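Local coordinates for protein AT27789p (Drosophila melanogaster, PDB 5UZN) that binds RNA, probably mRNA, as the Drosophila hnRNP F/H homolog Glorund, of which this chain is the third quasi-RNA recognition motif (qRRM) domain, at residues F23-D26 with V27-F30; S63-A66 with M67-R71; R71-G75 with S76-E80. All coordinates share one frame; numbering follows the deposited sequence.

Contact 1: F23-D26 with V27-F30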
loop_
_atom_site.group_PDB
_atom_site.type_symbol
_atom_site.label_atom_id
_atom_site.label_comp_id
_atom_site.label_asym_id
_atom_site.label_seq_id
_atom_site.Cartn_x
_atom_site.Cartn_y
_atom_site.Cartn_z
ATOM N N PHE A 23 -7.926 -6.175 -0.274
ATOM C CA PHE A 23 -8.273 -5.140 0.682
ATOM C C PHE A 23 -7.129 -4.923 1.651
ATOM O O PHE A 23 -5.981 -5.212 1.303
ATOM C CB PHE A 23 -9.576 -5.514 1.371
ATOM C CG PHE A 23 -10.697 -5.704 0.402
ATOM C CD1 PHE A 23 -11.320 -4.603 -0.160
ATOM C CD2 PHE A 23 -11.088 -6.981 -0.002
ATOM C CE1 PHE A 23 -12.335 -4.757 -1.074
ATOM C CE2 PHE A 23 -12.100 -7.145 -0.928
ATOM C CZ PHE A 23 -12.731 -6.030 -1.463
ATOM N N GLU A 24 -7.415 -4.414 2.854
ATOM C CA GLU A 24 -6.321 -3.991 3.725
ATOM C C GLU A 24 -5.393 -5.150 4.063
ATOM O O GLU A 24 -4.169 -5.004 4.001
ATOM C CB GLU A 24 -6.877 -3.344 4.995
ATOM C CG GLU A 24 -7.271 -1.868 4.773
ATOM C CD GLU A 24 -7.946 -1.213 5.973
ATOM O OE1 GLU A 24 -8.993 -0.555 5.779
ATOM O OE2 GLU A 24 -7.429 -1.339 7.104
ATOM N N ASN A 25 -5.950 -6.320 4.415
ATOM C CA ASN A 25 -5.078 -7.413 4.835
ATOM C C ASN A 25 -4.151 -7.860 3.714
ATOM O O ASN A 25 -3.027 -8.289 3.987
ATOM C CB ASN A 25 -5.903 -8.579 5.387
ATOM C CG ASN A 25 -6.395 -8.313 6.817
ATOM O OD1 ASN A 25 -5.734 -7.620 7.607
ATOM N ND2 ASN A 25 -7.559 -8.847 7.146
ATOM N N ASP A 26 -4.576 -7.743 2.450
ATOM C CA ASP A 26 -3.659 -8.049 1.351
ATOM C C ASP A 26 -2.517 -7.039 1.261
ATOM O O ASP A 26 -1.391 -7.400 0.889
ATOM C CB ASP A 26 -4.409 -8.084 0.025
ATOM C CG ASP A 26 -4.823 -9.476 -0.375
ATOM O OD1 ASP A 26 -4.824 -10.361 0.497
ATOM O OD2 ASP A 26 -5.142 -9.682 -1.568
ATOM N N VAL A 27 -2.782 -5.764 1.553
ATOM C CA VAL A 27 -1.682 -4.800 1.569
ATOM C C VAL A 27 -0.714 -5.137 2.689
ATOM O O VAL A 27 0.505 -5.183 2.482
ATOM C CB VAL A 27 -2.219 -3.358 1.671
ATOM C CG1 VAL A 27 -1.073 -2.345 1.719
ATOM C CG2 VAL A 27 -3.039 -3.050 0.439
ATOM N N PHE A 28 -1.215 -5.429 3.872
ATOM C CA PHE A 28 -0.351 -5.814 4.957
ATOM C C PHE A 28 0.484 -7.031 4.543
ATOM O O PHE A 28 1.646 -7.054 4.753
ATOM C CB PHE A 28 -1.144 -6.045 6.248
ATOM C CG PHE A 28 -1.535 -4.775 6.983
ATOM C CD1 PHE A 28 -0.619 -4.022 7.621
ATOM C CD2 PHE A 28 -2.838 -4.367 7.039
ATOM C CE1 PHE A 28 -0.981 -2.881 8.309
ATOM C CE2 PHE A 28 -3.208 -3.232 7.717
ATOM C CZ PHE A 28 -2.266 -2.485 8.348
ATOM N N LYS A 29 -0.104 -8.024 3.891
ATOM C CA LYS A 29 0.663 -9.203 3.479
ATOM C C LYS A 29 1.729 -8.851 2.457
ATOM O O LYS A 29 2.801 -9.468 2.430
ATOM C CB LYS A 29 -0.264 -10.270 2.894
ATOM C CG LYS A 29 -1.159 -10.950 3.916
ATOM C CD LYS A 29 -2.077 -11.974 3.248
ATOM C CE LYS A 29 -3.022 -12.630 4.257
ATOM N NZ LYS A 29 -3.992 -13.563 3.600
ATOM N N PHE A 30 1.445 -7.854 1.620
ATOM C CA PHE A 30 2.357 -7.439 0.561
ATOM C C PHE A 30 3.656 -6.876 1.131
ATOM O O PHE A 30 4.737 -7.144 0.599
ATOM C CB PHE A 30 1.643 -6.418 -0.334
ATOM C CG PHE A 30 2.446 -5.990 -1.537
ATOM C CD1 PHE A 30 2.442 -6.753 -2.692
ATOM C CD2 PHE A 30 3.228 -4.852 -1.497
ATOM C CE1 PHE A 30 3.178 -6.374 -3.786
ATOM C CE2 PHE A 30 3.957 -4.461 -2.607
ATOM C CZ PHE A 30 3.929 -5.235 -3.751
#
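K29 N donates to N25 O at 2.9 Å, the shortest of four backbone bonds that each link residues four apart. The others run V27 N to F23 O, F28 N to E24 O and F30 N to D26 O. F23 is at the N-cap, and these four bonds form the first turns of helix 24-31. The same N25 carbonyl also meets a side chain. K29 has CG beside its own backbone N (chi1 -71°), which lays that carbon against N25 O at 3.3 Å. The rest of the lysine runs extended, slanting outward and back toward the start of the helix, and passes the D26 carboxylate. CD is 4.2 Å from D26 OD1 and NZ 4.5 Å from the same oxygen. That is too far for a salt bridge. The firmer partner of D26 is S22 OG, just before the helix, which bonds to OD2. F28 leans back on the opening residue of the helix: its CD2 is 3.4 Å from E24 O, an oblique approach, and N25 CA lies at the ring edge. V27 CB sits 3.5 Å from E24 O, and its side chain packs on M15, V39 and I41 of the sheet. F30 has CG anti to its backbone N (chi1 -175°). Its CB stays 3.4 Å from D26 O while the ring leads away to M15, M74 and I79. V27 and F30 thus face the core, while E24, N25 and K29 are exposed. Acidic E24 and D26 stand in the first turn, where their negative charge would probably suit the helix dipole.

Contact 2: S63-A66 with M67-R71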
loop_
_atom_site.group_PDB
_atom_site.type_symbol
_atom_site.label_atom_id
_atom_site.label_comp_id
_atom_site.label_asym_id
_atom_site.label_seq_id
_atom_site.Cartn_x
_atom_site.Cartn_y
_atom_site.Cartn_z
ATOM N N SER A 63 9.293 3.179 5.262
ATOM C CA SER A 63 8.744 3.397 3.929
ATOM C C SER A 63 9.753 3.038 2.856
ATOM O O SER A 63 9.378 2.509 1.807
ATOM C CB SER A 63 8.293 4.851 3.764
ATOM O OG SER A 63 9.395 5.743 3.677
ATOM N N GLN A 64 11.038 3.268 3.118
ATOM C CA GLN A 64 12.041 3.031 2.095
ATOM C C GLN A 64 12.342 1.549 1.927
ATOM O O GLN A 64 12.498 1.072 0.795
ATOM C CB GLN A 64 13.300 3.828 2.431
ATOM C CG GLN A 64 13.004 5.321 2.430
ATOM C CD GLN A 64 12.348 5.762 1.137
ATOM O OE1 GLN A 64 12.988 5.791 0.102
ATOM N NE2 GLN A 64 11.059 6.091 1.193
ATOM N N VAL A 65 12.415 0.803 3.032
ATOM C CA VAL A 65 12.502 -0.652 2.938
ATOM C C VAL A 65 11.295 -1.193 2.173
ATOM O O VAL A 65 11.440 -1.991 1.238
ATOM C CB VAL A 65 12.624 -1.285 4.340
ATOM C CG1 VAL A 65 12.352 -2.780 4.281
ATOM C CG2 VAL A 65 14.004 -1.024 4.923
ATOM N N ALA A 66 10.090 -0.712 2.507
ATOM C CA ALA A 66 8.888 -1.206 1.834
ATOM C C ALA A 66 8.896 -0.930 0.333
ATOM O O ALA A 66 8.371 -1.736 -0.447
ATOM C CB ALA A 66 7.639 -0.600 2.468
ATOM N N MET A 67 9.497 0.179 -0.108
ATOM C CA MET A 67 9.579 0.439 -1.544
ATOM C C MET A 67 10.371 -0.628 -2.291
ATOM O O MET A 67 10.106 -0.870 -3.474
ATOM C CB MET A 67 10.184 1.823 -1.804
ATOM C CG MET A 67 9.227 3.002 -1.526
ATOM S SD MET A 67 7.777 3.111 -2.611
ATOM C CE MET A 67 8.554 3.590 -4.150
ATOM N N LYS A 68 11.347 -1.260 -1.635
ATOM C CA LYS A 68 12.195 -2.283 -2.251
ATOM C C LYS A 68 11.682 -3.685 -1.962
ATOM O O LYS A 68 11.438 -4.478 -2.880
ATOM C CB LYS A 68 13.638 -2.212 -1.727
ATOM C CG LYS A 68 14.101 -0.880 -1.228
ATOM C CD LYS A 68 14.408 0.067 -2.364
ATOM C CE LYS A 68 15.047 1.338 -1.822
ATOM N NZ LYS A 68 14.015 2.335 -1.407
ATOM N N ARG A 69 11.521 -3.997 -0.679
ATOM C CA ARG A 69 11.366 -5.362 -0.192
ATOM C C ARG A 69 9.889 -5.634 0.058
ATOM O O ARG A 69 9.329 -5.227 1.080
ATOM C CB ARG A 69 12.213 -5.560 1.055
ATOM C CG ARG A 69 13.705 -5.506 0.754
ATOM C CD ARG A 69 14.530 -5.212 1.993
ATOM N NE ARG A 69 14.056 -5.951 3.159
ATOM C CZ ARG A 69 14.661 -5.927 4.342
ATOM N NH1 ARG A 69 14.164 -6.624 5.360
ATOM N NH2 ARG A 69 15.761 -5.200 4.506
ATOM N N HIS A 70 9.278 -6.348 -0.881
ATOM C CA HIS A 70 7.850 -6.624 -0.901
ATOM C C HIS A 70 7.634 -7.818 -1.823
ATOM O O HIS A 70 8.534 -8.225 -2.563
ATOM C CB HIS A 70 7.071 -5.391 -1.370
ATOM C CG HIS A 70 7.583 -4.801 -2.654
ATOM N ND1 HIS A 70 7.225 -5.295 -3.889
ATOM C CD2 HIS A 70 8.400 -3.746 -2.895
ATOM C CE1 HIS A 70 7.809 -4.581 -4.835
ATOM N NE2 HIS A 70 8.523 -3.630 -4.261
ATOM N N ARG A 71 6.429 -8.379 -1.781
ATOM C CA ARG A 71 6.152 -9.524 -2.637
ATOM C C ARG A 71 6.194 -9.129 -4.109
ATOM O O ARG A 71 6.084 -7.955 -4.478
ATOM C CB ARG A 71 4.794 -10.141 -2.302
ATOM C CG ARG A 71 4.819 -11.052 -1.069
ATOM C CD ARG A 71 3.556 -10.856 -0.244
ATOM N NE ARG A 71 2.950 -12.104 0.221
ATOM C CZ ARG A 71 3.215 -12.669 1.397
ATOM N NH1 ARG A 71 4.099 -12.115 2.217
ATOM N NH2 ARG A 71 2.606 -13.793 1.754
#
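V65 meets R69 twice, once through its backbone and once through its side chain. V65 O takes R69 N at 2.8 Å in a nearly straight bond (177°), and it also accepts K68 N at 3.0 Å. Two amides thus grip one carbonyl. V65 CG1 lies over one face of the R69 guanidinium, offset toward its rim and 3.8 Å from R69 NE. The arginine reaches it by bending at chi3 (42°), so that the flat group folds back beside the valine. M67 bonds through its N to S63 O, with a weak second bond to Q64 O. Its CG stands beside the backbone N (chi1 -75°), which brings CG to 3.4 Å from S63 O. The bent chain then leads away from this turn, and M67 packs on I13 and L81 of the sheet. A66 turns its methyl to the interior, against I13, F57 and F31. A66 O lies at the edge of the H70 imidazole, 3.2 Å from CD2. K68 adds a side-chain bond. Its NZ curls back to Q64 O at 3.0 Å, so an ammonium group serves a carbonyl that otherwise receives only the weak M67 bond within this stretch. Q64 in turn sends NE2 to S63 OG at 3.0 Å, and S63 OG is also bonded to Y60 O. This is the C-terminal part of the second helix of the RRM fold, whose order is beta-alpha-beta-beta-alpha-beta; beyond it the chain runs into the loop to the last strand.

Contact 3: R71-G75 with S76-E80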
loop_
_atom_site.group_PDB
_atom_site.type_symbol
_atom_site.label_atom_id
_atom_site.label_comp_id
_atom_site.label_asym_id
_atom_site.label_seq_id
_atom_site.Cartn_x
_atom_site.Cartn_y
_atom_site.Cartn_z
ATOM N N ARG A 71 6.429 -8.379 -1.781
ATOM C CA ARG A 71 6.152 -9.524 -2.637
ATOM C C ARG A 71 6.194 -9.129 -4.109
ATOM O O ARG A 71 6.084 -7.955 -4.478
ATOM C CB ARG A 71 4.794 -10.141 -2.302
ATOM C CG ARG A 71 4.819 -11.052 -1.069
ATOM C CD ARG A 71 3.556 -10.856 -0.244
ATOM N NE ARG A 71 2.950 -12.104 0.221
ATOM C CZ ARG A 71 3.215 -12.669 1.397
ATOM N NH1 ARG A 71 4.099 -12.115 2.217
ATOM N NH2 ARG A 71 2.606 -13.793 1.754
ATOM N N GLU A 72 6.359 -10.137 -4.961
ATOM C CA GLU A 72 6.443 -9.859 -6.389
ATOM C C GLU A 72 5.096 -9.434 -6.947
ATOM O O GLU A 72 5.036 -8.608 -7.858
ATOM C CB GLU A 72 6.997 -11.087 -7.113
ATOM C CG GLU A 72 8.317 -11.569 -6.495
ATOM C CD GLU A 72 8.717 -12.967 -6.931
ATOM O OE1 GLU A 72 8.771 -13.871 -6.064
ATOM O OE2 GLU A 72 8.985 -13.159 -8.137
ATOM N N GLN A 73 4.012 -9.949 -6.388
ATOM C CA GLN A 73 2.673 -9.642 -6.852
ATOM C C GLN A 73 1.763 -9.562 -5.639
ATOM O O GLN A 73 2.069 -10.106 -4.579
ATOM C CB GLN A 73 2.132 -10.709 -7.821
ATOM C CG GLN A 73 2.851 -10.814 -9.154
ATOM C CD GLN A 73 2.079 -11.674 -10.148
ATOM O OE1 GLN A 73 1.653 -12.788 -9.830
ATOM N NE2 GLN A 73 1.882 -11.150 -11.355
ATOM N N MET A 74 0.646 -8.859 -5.792
ATOM C CA MET A 74 -0.480 -8.998 -4.870
ATOM C C MET A 74 -1.536 -9.811 -5.603
ATOM O O MET A 74 -1.991 -9.408 -6.678
ATOM C CB MET A 74 -1.037 -7.643 -4.458
ATOM C CG MET A 74 -2.082 -7.739 -3.374
ATOM S SD MET A 74 -2.831 -6.131 -3.087
ATOM C CE MET A 74 -1.391 -5.162 -2.624
ATOM N N GLY A 75 -1.910 -10.947 -5.045
ATOM C CA GLY A 75 -2.678 -11.871 -5.855
ATOM C C GLY A 75 -1.854 -12.210 -7.078
ATOM O O GLY A 75 -0.698 -12.625 -6.980
ATOM N N SER A 76 -2.409 -11.982 -8.261
ATOM C CA SER A 76 -1.662 -12.246 -9.480
ATOM C C SER A 76 -1.473 -10.977 -10.298
ATOM O O SER A 76 -1.380 -11.044 -11.522
ATOM C CB SER A 76 -2.338 -13.325 -10.325
ATOM O OG SER A 76 -3.752 -13.242 -10.272
ATOM N N ARG A 77 -1.423 -9.815 -9.634
ATOM C CA ARG A 77 -1.177 -8.535 -10.296
ATOM C C ARG A 77 0.146 -7.947 -9.824
ATOM O O ARG A 77 0.526 -8.097 -8.665
ATOM C CB ARG A 77 -2.302 -7.524 -10.033
ATOM C CG ARG A 77 -3.617 -7.868 -10.736
ATOM C CD ARG A 77 -4.644 -6.797 -10.472
ATOM N NE ARG A 77 -5.247 -6.256 -11.683
ATOM C CZ ARG A 77 -6.411 -6.667 -12.180
ATOM N NH1 ARG A 77 -6.891 -6.113 -13.286
ATOM N NH2 ARG A 77 -7.101 -7.629 -11.574
ATOM N N TYR A 78 0.874 -7.322 -10.737
ATOM C CA TYR A 78 2.043 -6.563 -10.338
ATOM C C TYR A 78 1.571 -5.213 -9.820
ATOM O O TYR A 78 0.718 -4.576 -10.442
ATOM C CB TYR A 78 2.993 -6.378 -11.516
ATOM C CG TYR A 78 3.406 -7.673 -12.145
ATOM C CD1 TYR A 78 4.351 -8.483 -11.540
ATOM C CD2 TYR A 78 2.845 -8.092 -13.350
ATOM C CE1 TYR A 78 4.738 -9.694 -12.128
ATOM C CE2 TYR A 78 3.213 -9.278 -13.931
ATOM C CZ TYR A 78 4.161 -10.078 -13.324
ATOM O OH TYR A 78 4.531 -11.259 -13.919
ATOM N N ILE A 79 2.106 -4.799 -8.674
ATOM C CA ILE A 79 1.731 -3.553 -8.004
ATOM C C ILE A 79 2.768 -2.485 -8.329
ATOM O O ILE A 79 3.974 -2.746 -8.257
ATOM C CB ILE A 79 1.641 -3.768 -6.483
ATOM C CG1 ILE A 79 0.643 -4.888 -6.142
ATOM C CG2 ILE A 79 1.359 -2.453 -5.759
ATOM C CD1 ILE A 79 -0.748 -4.669 -6.715
ATOM N N GLU A 80 2.316 -1.276 -8.666
ATOM C CA GLU A 80 3.223 -0.140 -8.815
ATOM C C GLU A 80 3.257 0.673 -7.534
ATOM O O GLU A 80 2.203 1.109 -7.055
ATOM C CB GLU A 80 2.781 0.777 -9.946
ATOM C CG GLU A 80 2.934 0.262 -11.338
ATOM C CD GLU A 80 2.612 1.369 -12.300
ATOM O OE1 GLU A 80 3.559 2.076 -12.702
ATOM O OE2 GLU A 80 1.404 1.577 -12.584
HETATM O O HOH W 1 -0.015 -12.686 -13.150
#
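The Y78 ring carries the amide of Q73 on one face: NE2 sits 3.1 Å above the plane, over the ring centre. The amide and ring planes are 54° apart, so this is a tilted approach and not a flat stack. E72 O reaches the ring obliquely, 3.7 Å from CD1. Q73 and Y78 flank a type II' beta turn from M74 to R77, the tip of a short hairpin in the loop between helix 60-68 and strand 80-86. In the related qRRMs of hnRNP F the equivalent loop takes part in gripping G-rich RNA; no RNA is bound here. M74 and R77 form a single antiparallel hydrogen-bonded bridge. M74 N gives to R77 O at 3.0 Å, and R77 N gives back to M74 O at the same length. G75 takes the first corner with positive phi (58°), where a beta carbon would clash with S76 N. Q73 has CG beside its backbone N (chi1 -66°) and then runs extended, which carries its amide past R77 O to the tyrosine. Its CB is 3.2 Å from R77 O. One water accepts from Q73 NE2 at 3.0 Å and donates to S76 O at 2.7 Å. An alanine here removes the amide, which would probably leave the Y78 ring freer to turn and the water on S76 O without its second anchor. Away from the tyrosine, M74 and I79 both lead inward to M15 and F30 and tie the hairpin to the core. They meet at M74 CB and I79 CG1, 3.6 Å apart.

In the fold
Contacts 2 and 3 follow each other along the chain and share R71, with centres about 13 Å apart. Contact 1 comes earlier in sequence and touches both, its centre about 14 Å from that of contact 2 and 11 Å from that of contact 3. F30 O lies 3.2 Å from R71 N, a probable hydrogen bond that joins the first helix to the segment leaving the second. The F30 ring lies against H70 of contact 2, with F30 CZ 3.3 Å from H70 ND1. Its CE1 is 3.8 Å from I79 CG1 of contact 3. Glycerol, probably from the crystallisation liquor, bonds to H70 NE2 and to I79 O. It thus lies close to residues of all three contacts; whether this is a functional pocket is not known.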